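Local coordinates for hemin ABC transporter, periplasmic hemin-binding protein HutB (Vibrio cholerae, PDB 5KHL), which probably binds hemin in the periplasm and hands it to an ABC transporter for import across the inner membrane, at residues 151-156 with 193-198; 173-178 with 248-253; 198-203 with 226-231; 155-158 with 162-165. All blocks are in the same frame, centred on the assembly; numbering follows the deposited sequence. Where two conformers were deposited one is given.

In the fold
Contacts 1, 3 and 4 form one largely apolar cluster in the C-terminal lobe, on the mixed sheet that contains strands 152-156 and 164-166; the centres of contacts 1 and 4 are 7 Å apart, and those of contacts 1 and 3 are 8 Å apart. Contact 4 is the hairpin, contact 1 adds the segment after strand 192-194, and contact 3 lies outside that on helix 197-203. Contact 2 is nearest the middle of the molecule, 16 Å from the centre of contact 1, and meets it through F154 and L250. As in related two-lobed binding proteins, the hemin site is expected in the cleft between the lobes, toward which contact 2 lies.

Contact 1: residues 151-156 with 193-198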
loop_
_atom_site.group_PDB
_atom_site.type_symbol
_atom_site.label_atom_id
_atom_site.label_comp_id
_atom_site.label_asym_id
_atom_site.label_seq_id
_atom_site.Cartn_x
_atom_site.Cartn_y
_atom_site.Cartn_z
ATOM N N LYS A 151 0.279 -16.566 13.678
ATOM C CA LYS A 151 -0.975 -15.979 13.211
ATOM C C LYS A 151 -0.933 -14.478 13.409
ATOM O O LYS A 151 -0.563 -14.005 14.474
ATOM C CB LYS A 151 -2.176 -16.599 13.938
ATOM C CG LYS A 151 -2.431 -18.049 13.554
ATOM C CD LYS A 151 -3.457 -18.703 14.454
ATOM C CE LYS A 151 -2.852 -19.145 15.779
ATOM N NZ LYS A 151 -3.751 -20.112 16.498
ATOM N N VAL A 152 -1.290 -13.743 12.360
ATOM C CA VAL A 152 -1.193 -12.286 12.314
ATOM C C VAL A 152 -2.458 -11.700 11.695
ATOM O O VAL A 152 -2.886 -12.122 10.619
ATOM C CB VAL A 152 0.040 -11.809 11.482
ATOM C CG1 VAL A 152 -0.012 -10.282 11.221
ATOM C CG2 VAL A 152 1.336 -12.186 12.183
ATOM N N LEU A 153 -3.054 -10.727 12.374
ATOM C CA LEU A 153 -4.178 -10.000 11.802
ATOM C C LEU A 153 -3.813 -8.553 11.590
ATOM O O LEU A 153 -3.059 -7.965 12.374
ATOM C CB LEU A 153 -5.416 -10.066 12.700
ATOM C CG LEU A 153 -6.215 -11.357 12.853
ATOM C CD1 LEU A 153 -7.198 -11.166 14.005
ATOM C CD2 LEU A 153 -6.936 -11.737 11.566
ATOM N N PHE A 154 -4.375 -7.973 10.537
ATOM C CA PHE A 154 -4.332 -6.541 10.373
ATOM C C PHE A 154 -5.690 -5.938 10.728
ATOM O O PHE A 154 -6.709 -6.315 10.161
ATOM C CB PHE A 154 -3.943 -6.157 8.950
ATOM C CG PHE A 154 -3.919 -4.676 8.723
ATOM C CD1 PHE A 154 -2.764 -3.959 8.921
ATOM C CD2 PHE A 154 -5.065 -4.001 8.340
ATOM C CE1 PHE A 154 -2.751 -2.592 8.715
ATOM C CE2 PHE A 154 -5.061 -2.649 8.136
ATOM C CZ PHE A 154 -3.906 -1.941 8.316
ATOM N N LEU A 155 -5.684 -4.996 11.668
ATOM C CA LEU A 155 -6.907 -4.318 12.092
ATOM C C LEU A 155 -6.961 -2.882 11.584
ATOM O O LEU A 155 -6.013 -2.099 11.730
ATOM C CB LEU A 155 -7.040 -4.319 13.618
ATOM C CG LEU A 155 -7.177 -5.669 14.322
ATOM C CD1 LEU A 155 -7.295 -5.445 15.807
ATOM C CD2 LEU A 155 -8.357 -6.479 13.793
ATOM N N LEU A 156 -8.081 -2.554 10.963
ATOM C CA LEU A 156 -8.314 -1.221 10.458
ATOM C C LEU A 156 -9.207 -0.560 11.473
ATOM O O LEU A 156 -10.398 -0.866 11.539
ATOM C CB LEU A 156 -8.967 -1.268 9.081
ATOM C CG LEU A 156 -8.825 -0.047 8.183
ATOM C CD1 LEU A 156 -7.372 0.169 7.796
ATOM C CD2 LEU A 156 -9.678 -0.219 6.941
ATOM N N LYS A 193 -13.678 -5.982 6.264
ATOM C CA LYS A 193 -14.988 -6.128 6.878
ATOM C C LYS A 193 -14.876 -5.947 8.387
ATOM O O LYS A 193 -13.802 -6.119 8.951
ATOM C CB LYS A 193 -15.585 -7.502 6.538
ATOM C CG LYS A 193 -15.632 -7.811 5.043
ATOM C CD LYS A 193 -16.743 -7.066 4.338
ATOM C CE LYS A 193 -16.553 -7.113 2.828
ATOM N NZ LYS A 193 -16.361 -8.498 2.323
ATOM N N PRO A 194 -15.978 -5.555 9.038
ATOM C CA PRO A 194 -16.036 -5.570 10.503
ATOM C C PRO A 194 -15.675 -6.946 11.045
ATOM O O PRO A 194 -16.141 -7.967 10.515
ATOM C CB PRO A 194 -17.488 -5.228 10.789
ATOM C CG PRO A 194 -17.842 -4.332 9.689
ATOM C CD PRO A 194 -17.140 -4.860 8.466
ATOM N N LEU A 195 -14.824 -6.973 12.066
ATOM C CA LEU A 195 -14.405 -8.229 12.669
ATOM C C LEU A 195 -15.124 -8.434 13.986
ATOM O O LEU A 195 -14.865 -7.717 14.955
ATOM C CB LEU A 195 -12.888 -8.259 12.886
ATOM C CG LEU A 195 -12.317 -9.524 13.543
ATOM C CD1 LEU A 195 -12.623 -10.759 12.713
ATOM C CD2 LEU A 195 -10.821 -9.398 13.774
ATOM N N SER A 196 -16.026 -9.411 14.007
ATOM C CA SER A 196 -16.773 -9.725 15.207
ATOM C C SER A 196 -15.797 -10.032 16.330
ATOM O O SER A 196 -14.758 -10.666 16.110
ATOM C CB SER A 196 -17.720 -10.902 14.972
ATOM O OG SER A 196 -17.230 -12.106 15.539
ATOM N N MET A 197 -16.113 -9.548 17.526
ATOM C CA MET A 197 -15.260 -9.793 18.679
ATOM C C MET A 197 -15.020 -11.293 18.882
ATOM O O MET A 197 -13.931 -11.690 19.293
ATOM C CB MET A 197 -15.866 -9.169 19.943
ATOM C CG MET A 197 -15.365 -7.762 20.287
ATOM S SD MET A 197 -14.360 -6.959 19.018
ATOM C CE MET A 197 -12.712 -7.428 19.519
ATOM N N GLU A 198 -16.025 -12.116 18.568
ATOM C CA GLU A 198 -15.930 -13.579 18.695
ATOM C C GLU A 198 -14.910 -14.199 17.731
ATOM O O GLU A 198 -14.123 -15.069 18.145
ATOM C CB GLU A 198 -17.287 -14.236 18.459
ATOM C CG GLU A 198 -18.367 -13.757 19.410
ATOM C CD GLU A 198 -19.634 -13.336 18.678
ATOM O OE1 GLU A 198 -20.678 -14.004 18.842
ATOM O OE2 GLU A 198 -19.574 -12.337 17.925
#
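The carbonyl oxygen of L155 accepts a hydrogen bond from S211 OG, and backbone bonds further tie L155 to strand 207-210 and to S211 just after it. Strand 152-156 is the middle strand of the five-stranded mixed sheet of the C-terminal lobe, consistent with the two-lobed fold of the Peripla_BP_2 family. L153 and L155, two residues apart on that strand, send their side chains to one face of the sheet. There both meet L195, which leaves the end of strand 192-194 just before helix 197-203. Strand 164-166 runs between the two segments, which explains why the CA atoms of L155 and L195 stay 8.5 Å apart and why the contact is made by side chains alone. L195 spans the gap by holding CG opposite its backbone N (chi1 179°); CD2 continues the line, anti to CA, while CD1 is the branch that turns aside (chi2 60°). L153 comes tip to tip with it, CD1 lying 4.0 Å from L195 CD2, whereas the side chain of L155 crosses L195 at about a right angle. Here CD2 of L155 touches L195 CD2 at 3.8 Å. A single methyl group is therefore shared by two leucines of the strand, and V165 adds to the same buried apolar patch. Immediately after L195, S196 is the N-cap of helix 197-203, its OG bonded to the amide of S199. That helix returns M200 to the cluster, placing M200 CE against L195 CD2.

Contact 2: residues 173-178 with 248-253; sequences DTIIGL and HALVGG
I175 and L250 meet through their end methyls: I175 CD1 lies 3.9 Å from L250 CD2, and the two side chains cross at about a right angle. I175 is on helix 171-178 and points toward the loop 248-253. Its CG1 branch stands beside the backbone N (chi1 -75°) and then runs on extended (chi2 168°), so that CD1 is carried to the loop as the foremost atom. The same methyl also comes within 3.9 Å of A249 O, a carbonyl whose polar need is met by the hydroxyl of S258. The methyl of A249 faces the helix as well but stays farther off, 4.8 Å away at its nearest approach. This is the packed side, closed further by S258 and A262 of helix 256-269, against which I175 also rests. The opposing CA atoms, those of I175 and L250, remain 9.0 Å apart, and the contact is correspondingly slender. The other branch of L250 belongs to a second contact, with L250 CD1 against F154 CZ on the central strand of the sheet. Toward solvent the loop is much looser: V251 is exposed, and G252, partly exposed, takes backbone angles that favour glycine. A cis peptide then takes the chain back to the buried G253. H248, at the start of the segment, is partly exposed and touches E47 in the N-terminal half of the chain. A loop placed between the lobes, near the centre of the molecule and ahead of the last helix, fits the cleft region of two-lobed periplasmic binding proteins.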
loop_
_atom_site.group_PDB
_atom_site.type_symbol
_atom_site.label_atom_id
_atom_site.label_comp_id
_atom_site.label_asym_id
_atom_site.label_seq_id
_atom_site.Cartn_x
_atom_site.Cartn_y
_atom_site.Cartn_z
ATOM N N ASP A 173 -3.293 -8.523 3.656
ATOM C CA ASP A 173 -3.275 -9.981 3.565
ATOM C C ASP A 173 -2.033 -10.525 2.864
ATOM O O ASP A 173 -1.439 -11.500 3.322
ATOM C CB ASP A 173 -4.507 -10.510 2.843
ATOM C CG ASP A 173 -4.450 -12.009 2.665
ATOM O OD1 ASP A 173 -4.339 -12.480 1.517
ATOM O OD2 ASP A 173 -4.467 -12.703 3.695
ATOM N N THR A 174 -1.651 -9.910 1.750
ATOM C CA THR A 174 -0.495 -10.371 0.991
ATOM C C THR A 174 0.786 -10.246 1.832
ATOM O O THR A 174 1.649 -11.146 1.835
ATOM C CB THR A 174 -0.351 -9.569 -0.312
ATOM O OG1 THR A 174 -1.516 -9.746 -1.114
ATOM C CG2 THR A 174 0.867 -9.979 -1.105
ATOM N N ILE A 175 0.882 -9.147 2.578
ATOM C CA ILE A 175 2.061 -8.866 3.387
ATOM C C ILE A 175 2.223 -9.898 4.507
ATOM O O ILE A 175 3.334 -10.345 4.780
ATOM C CB ILE A 175 2.003 -7.425 3.959
ATOM C CG1 ILE A 175 2.313 -6.433 2.832
ATOM C CG2 ILE A 175 2.955 -7.229 5.167
ATOM C CD1 ILE A 175 1.994 -4.980 3.198
ATOM N N ILE A 176 1.114 -10.270 5.136
ATOM C CA ILE A 176 1.098 -11.316 6.151
ATOM C C ILE A 176 1.578 -12.682 5.588
ATOM O O ILE A 176 2.358 -13.393 6.234
ATOM C CB ILE A 176 -0.318 -11.456 6.757
ATOM C CG1 ILE A 176 -0.636 -10.246 7.621
ATOM C CG2 ILE A 176 -0.442 -12.701 7.617
ATOM C CD1 ILE A 176 -2.118 -10.127 7.963
ATOM N N GLY A 177 1.122 -13.039 4.390
ATOM C CA GLY A 177 1.598 -14.250 3.738
ATOM C C GLY A 177 3.092 -14.172 3.470
ATOM O O GLY A 177 3.821 -15.116 3.742
ATOM N N LEU A 178 3.547 -13.028 2.958
ATOM C CA LEU A 178 4.953 -12.839 2.620
ATOM C C LEU A 178 5.886 -12.870 3.825
ATOM O O LEU A 178 7.027 -13.327 3.703
ATOM C CB LEU A 178 5.146 -11.534 1.847
ATOM C CG LEU A 178 4.694 -11.600 0.384
ATOM C CD1 LEU A 178 4.697 -10.235 -0.266
ATOM C CD2 LEU A 178 5.595 -12.537 -0.390
ATOM N N HIS A 248 1.439 3.811 3.891
ATOM C CA HIS A 248 1.797 3.993 2.490
ATOM C C HIS A 248 2.119 2.680 1.792
ATOM O O HIS A 248 2.093 2.599 0.553
ATOM C CB HIS A 248 2.981 4.956 2.369
ATOM C CG HIS A 248 2.635 6.367 2.740
ATOM N ND1 HIS A 248 2.813 6.864 4.010
ATOM C CD2 HIS A 248 2.078 7.363 2.012
ATOM C CE1 HIS A 248 2.398 8.121 4.048
ATOM N NE2 HIS A 248 1.947 8.445 2.851
ATOM N N ALA A 249 2.414 1.657 2.589
ATOM C CA ALA A 249 2.743 0.328 2.072
ATOM C C ALA A 249 1.479 -0.459 1.799
ATOM O O ALA A 249 1.537 -1.611 1.375
ATOM C CB ALA A 249 3.630 -0.429 3.057
ATOM N N LEU A 250 0.335 0.167 2.051
ATOM C CA LEU A 250 -0.947 -0.508 1.919
ATOM C C LEU A 250 -1.759 0.079 0.769
ATOM O O LEU A 250 -2.807 -0.455 0.392
ATOM C CB LEU A 250 -1.743 -0.399 3.220
ATOM C CG LEU A 250 -1.065 -0.756 4.544
ATOM C CD1 LEU A 250 -2.106 -0.813 5.656
ATOM C CD2 LEU A 250 -0.274 -2.053 4.456
ATOM N N VAL A 251 -1.263 1.178 0.216
ATOM C CA VAL A 251 -1.999 1.940 -0.785
ATOM C C VAL A 251 -1.442 1.732 -2.196
ATOM O O VAL A 251 -0.240 1.856 -2.425
ATOM C CB VAL A 251 -2.005 3.461 -0.407
ATOM C CG1 VAL A 251 -1.855 4.363 -1.628
ATOM C CG2 VAL A 251 -3.272 3.802 0.375
ATOM N N GLY A 252 -2.316 1.371 -3.131
ATOM C CA GLY A 252 -1.922 1.348 -4.522
ATOM C C GLY A 252 -1.735 0.119 -5.423
ATOM O O GLY A 252 -1.734 0.332 -6.635
ATOM N N GLY A 253 -1.539 -1.119 -4.951
ATOM C CA GLY A 253 -1.414 -1.555 -3.575
ATOM C C GLY A 253 -0.091 -2.194 -3.138
ATOM O O GLY A 253 0.617 -1.574 -2.343
#

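Contact 3: residues 198-203 with 226-231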
loop_
_atom_site.group_PDB
_atom_site.type_symbol
_atom_site.label_atom_id
_atom_site.label_comp_id
_atom_site.label_asym_id
_atom_site.label_seq_id
_atom_site.Cartn_x
_atom_site.Cartn_y
_atom_site.Cartn_z
ATOM N N GLU A 198 -16.025 -12.116 18.568
ATOM C CA GLU A 198 -15.930 -13.579 18.695
ATOM C C GLU A 198 -14.910 -14.199 17.731
ATOM O O GLU A 198 -14.123 -15.069 18.145
ATOM C CB GLU A 198 -17.287 -14.236 18.459
ATOM C CG GLU A 198 -18.367 -13.757 19.410
ATOM C CD GLU A 198 -19.634 -13.336 18.678
ATOM O OE1 GLU A 198 -20.678 -14.004 18.842
ATOM O OE2 GLU A 198 -19.574 -12.337 17.925
ATOM N N SER A 199 -14.942 -13.774 16.462
ATOM C CA SER A 199 -14.000 -14.246 15.452
ATOM C C SER A 199 -12.568 -13.945 15.890
ATOM O O SER A 199 -11.685 -14.790 15.756
ATOM C CB SER A 199 -14.288 -13.598 14.094
ATOM O OG SER A 199 -15.601 -13.888 13.636
ATOM N N MET A 200 -12.359 -12.739 16.432
ATOM C CA MET A 200 -11.042 -12.320 16.885
ATOM C C MET A 200 -10.549 -13.211 18.006
ATOM O O MET A 200 -9.416 -13.707 17.967
ATOM C CB MET A 200 -11.046 -10.871 17.342
ATOM C CG MET A 200 -9.629 -10.329 17.477
ATOM S SD MET A 200 -9.597 -8.673 18.156
ATOM C CE MET A 200 -10.421 -7.753 16.865
ATOM N N ILE A 201 -11.396 -13.417 19.004
ATOM C CA ILE A 201 -11.093 -14.379 20.053
ATOM C C ILE A 201 -10.759 -15.758 19.461
ATOM O O ILE A 201 -9.789 -16.404 19.867
ATOM C CB ILE A 201 -12.259 -14.541 21.026
ATOM C CG1 ILE A 201 -12.586 -13.224 21.720
ATOM C CG2 ILE A 201 -11.936 -15.582 22.057
ATOM C CD1 ILE A 201 -13.838 -13.321 22.595
ATOM N N GLU A 202 -11.564 -16.190 18.492
ATOM C CA GLU A 202 -11.374 -17.487 17.863
ATOM C C GLU A 202 -10.055 -17.578 17.092
ATOM O O GLU A 202 -9.352 -18.589 17.186
ATOM C CB GLU A 202 -12.553 -17.803 16.929
ATOM C CG GLU A 202 -12.516 -19.204 16.329
ATOM C CD GLU A 202 -12.192 -20.290 17.355
ATOM O OE1 GLU A 202 -11.467 -21.244 16.992
ATOM O OE2 GLU A 202 -12.657 -20.210 18.518
ATOM N N MET A 203 -9.722 -16.518 16.351
ATOM C CA MET A 203 -8.529 -16.493 15.490
ATOM C C MET A 203 -7.209 -16.446 16.259
ATOM O O MET A 203 -6.157 -16.779 15.723
ATOM C CB MET A 203 -8.585 -15.303 14.531
ATOM C CG MET A 203 -9.649 -15.424 13.482
ATOM S SD MET A 203 -9.902 -13.880 12.606
ATOM C CE MET A 203 -11.417 -14.239 11.698
ATOM N N ASN A 226 -6.406 -0.798 24.753
ATOM C CA ASN A 226 -7.500 -0.077 25.409
ATOM C C ASN A 226 -8.693 0.000 24.463
ATOM O O ASN A 226 -9.844 -0.080 24.889
ATOM C CB ASN A 226 -7.083 1.346 25.837
ATOM C CG ASN A 226 -6.148 1.370 27.040
ATOM O OD1 ASN A 226 -6.133 0.452 27.856
ATOM N ND2 ASN A 226 -5.368 2.440 27.155
ATOM N N ALA A 227 -8.391 0.142 23.174
ATOM C CA ALA A 227 -9.398 0.366 22.143
ATOM C C ALA A 227 -10.159 -0.910 21.807
ATOM O O ALA A 227 -11.358 -0.878 21.503
ATOM C CB ALA A 227 -8.739 0.939 20.882
ATOM N N VAL A 228 -9.442 -2.032 21.855
ATOM C CA VAL A 228 -9.981 -3.335 21.480
ATOM C C VAL A 228 -9.761 -4.338 22.610
ATOM O O VAL A 228 -8.901 -5.227 22.516
ATOM C CB VAL A 228 -9.329 -3.831 20.195
ATOM C CG1 VAL A 228 -9.962 -5.151 19.734
ATOM C CG2 VAL A 228 -9.451 -2.765 19.129
ATOM N N PRO A 229 -10.569 -4.215 23.672
ATOM C CA PRO A 229 -10.315 -4.859 24.966
ATOM C C PRO A 229 -10.363 -6.387 24.914
ATOM O O PRO A 229 -9.979 -7.042 25.890
ATOM C CB PRO A 229 -11.436 -4.321 25.861
ATOM C CG PRO A 229 -12.366 -3.545 24.957
ATOM C CD PRO A 229 -11.969 -3.781 23.545
ATOM N N MET A 230 -10.824 -6.946 23.798
ATOM C CA MET A 230 -10.927 -8.395 23.674
ATOM C C MET A 230 -9.619 -9.013 23.189
ATOM O O MET A 230 -9.458 -10.239 23.220
ATOM C CB MET A 230 -12.087 -8.775 22.745
ATOM C CG MET A 230 -13.452 -8.287 23.226
ATOM S SD MET A 230 -13.907 -8.765 24.914
ATOM C CE MET A 230 -13.811 -10.547 24.811
ATOM N N LEU A 231 -8.687 -8.161 22.758
ATOM C CA LEU A 231 -7.336 -8.610 22.441
ATOM C C LEU A 231 -6.671 -9.224 23.668
ATOM O O LEU A 231 -5.776 -10.059 23.543
ATOM C CB LEU A 231 -6.487 -7.464 21.906
ATOM C CG LEU A 231 -6.774 -7.116 20.449
ATOM C CD1 LEU A 231 -6.085 -5.799 20.068
ATOM C CD2 LEU A 231 -6.338 -8.252 19.529
#
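M200 keeps CG opposite its backbone N (chi1 -166°) and runs on extended through chi2, which carries SD off helix 197-203 to the turn that follows helix 221-227; the bend at chi3 (-65°) then lays CE against V228 CG1. SD meets L231 CD2 at 3.6 Å and V228 CG1 at 3.9 Å; M200 CE lies at the same V228 CG1 branch, also at 3.9 Å. The sulfur thus rests against both V228 and L231, two buried residues that approach it from neighbouring directions. On the more open side of the contact, I201 and M230 cross obliquely. M230 is bent at both chi2 and chi3, curling its chain back so that CE reaches I201 CD1 at 3.6 Å. The extended CG1 branch of I201 supplies the other half of this methyl-to-methyl touch. The backbones come closest here, with the CA atoms of I201 and M230 7.0 Å apart. The receiving segment is held in a compact turn by the bond from L231 N to V228 O, 3.0 Å long, which follows the break in helical geometry at V228. The helix also packs on the sheet: M200 touches L155 and M203 touches L153, both of strand 152-156, while V228 meets L157. Helix 197-203 and the turn after helix 221-227 thus lie side by side against the L153/L155/L157 side of the sheet.

Contact 4: residues 155-158 with 162-165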
loop_
_atom_site.group_PDB
_atom_site.type_symbol
_atom_site.label_atom_id
_atom_site.label_comp_id
_atom_site.label_asym_id
_atom_site.label_seq_id
_atom_site.Cartn_x
_atom_site.Cartn_y
_atom_site.Cartn_z
ATOM N N LEU A 155 -5.684 -4.996 11.668
ATOM C CA LEU A 155 -6.907 -4.318 12.092
ATOM C C LEU A 155 -6.961 -2.882 11.584
ATOM O O LEU A 155 -6.013 -2.099 11.730
ATOM C CB LEU A 155 -7.040 -4.319 13.618
ATOM C CG LEU A 155 -7.177 -5.669 14.322
ATOM C CD1 LEU A 155 -7.295 -5.445 15.807
ATOM C CD2 LEU A 155 -8.357 -6.479 13.793
ATOM N N LEU A 156 -8.081 -2.554 10.963
ATOM C CA LEU A 156 -8.314 -1.221 10.458
ATOM C C LEU A 156 -9.207 -0.560 11.473
ATOM O O LEU A 156 -10.398 -0.866 11.539
ATOM C CB LEU A 156 -8.967 -1.268 9.081
ATOM C CG LEU A 156 -8.825 -0.047 8.183
ATOM C CD1 LEU A 156 -7.372 0.169 7.796
ATOM C CD2 LEU A 156 -9.678 -0.219 6.941
ATOM N N LEU A 157 -8.619 0.305 12.296
ATOM C CA LEU A 157 -9.340 0.940 13.402
ATOM C C LEU A 157 -9.635 2.401 13.084
ATOM O O LEU A 157 -8.791 3.088 12.519
ATOM C CB LEU A 157 -8.531 0.827 14.701
ATOM C CG LEU A 157 -8.049 -0.580 15.089
ATOM C CD1 LEU A 157 -7.067 -0.572 16.247
ATOM C CD2 LEU A 157 -9.217 -1.482 15.422
ATOM N N HIS A 158 -10.840 2.865 13.415
ATOM C CA HIS A 158 -11.177 4.292 13.304
ATOM C C HIS A 158 -11.917 4.778 14.545
ATOM O O HIS A 158 -12.512 3.991 15.288
ATOM C CB HIS A 158 -12.035 4.588 12.065
ATOM C CG HIS A 158 -11.285 4.480 10.765
ATOM N ND1 HIS A 158 -9.929 4.318 10.700
ATOM C CD2 HIS A 158 -11.737 4.508 9.483
ATOM C CE1 HIS A 158 -9.553 4.247 9.423
ATOM N NE2 HIS A 158 -10.630 4.361 8.676
ATOM N N ALA A 162 -16.583 0.737 13.658
ATOM C CA ALA A 162 -16.350 -0.622 14.117
ATOM C C ALA A 162 -15.001 -1.127 13.597
ATOM O O ALA A 162 -14.649 -0.920 12.437
ATOM C CB ALA A 162 -17.488 -1.534 13.678
ATOM N N ALA A 163 -14.240 -1.763 14.479
ATOM C CA ALA A 163 -12.931 -2.324 14.132
ATOM C C ALA A 163 -13.007 -3.279 12.949
ATOM O O ALA A 163 -13.588 -4.355 13.056
ATOM C CB ALA A 163 -12.343 -3.041 15.334
ATOM N N ASN A 164 -12.424 -2.886 11.825
ATOM C CA ASN A 164 -12.402 -3.749 10.648
ATOM C C ASN A 164 -11.172 -4.645 10.563
ATOM O O ASN A 164 -10.182 -4.444 11.265
ATOM C CB ASN A 164 -12.496 -2.918 9.374
ATOM C CG ASN A 164 -13.914 -2.684 8.949
ATOM O OD1 ASN A 164 -14.801 -2.535 9.782
ATOM N ND2 ASN A 164 -14.143 -2.669 7.648
ATOM N N VAL A 165 -11.252 -5.643 9.689
ATOM C CA VAL A 165 -10.139 -6.546 9.471
ATOM C C VAL A 165 -9.865 -6.747 7.973
ATOM O O VAL A 165 -10.765 -6.651 7.142
ATOM C CB VAL A 165 -10.399 -7.894 10.149
ATOM C CG1 VAL A 165 -11.496 -8.661 9.415
ATOM C CG2 VAL A 165 -9.095 -8.711 10.229
#
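L156 and N164 form the hydrogen-bonded pair of an antiparallel beta hairpin, and L155 and V165 the neighbouring non-hydrogen-bonded pair; the CA atoms of L156 and N164 are 4.8 Å apart and those of L155 and V165 4.7 Å. L156 N donates to N164 O at 2.8 Å (159° at the hydrogen). The return bond, N164 N to L156 O, is 2.9 Å long and less straight (150°). N164 O has a further neighbour in L155 CA, 3.4 Å away, a CA-H...O contact beside the conventional bond. The side chains alternate between the two faces. On one face the CB atoms of L156 and N164 lie 3.9 Å apart. On the other, L155 CD2 and V165 CG2 are more distant, at 4.3 Å. Beyond the paired strands, L157 has CG beside its backbone N (chi1 -52°), which swings CD2 onto the methyl of A163, with L157 CD2 and A163 CB 3.5 Å apart. This apolar touch continues the packing toward the turn that closes the hairpin. The arrangement is extended on both edges: A163 and V165 bond through their backbones to L195 and K193, at and just past the end of strand 192-194, while L157 N bonds S211 OG, just past strand 207-210. Y192 of strand 192-194 covers L156 and N164, and L157 reaches V210 and V228.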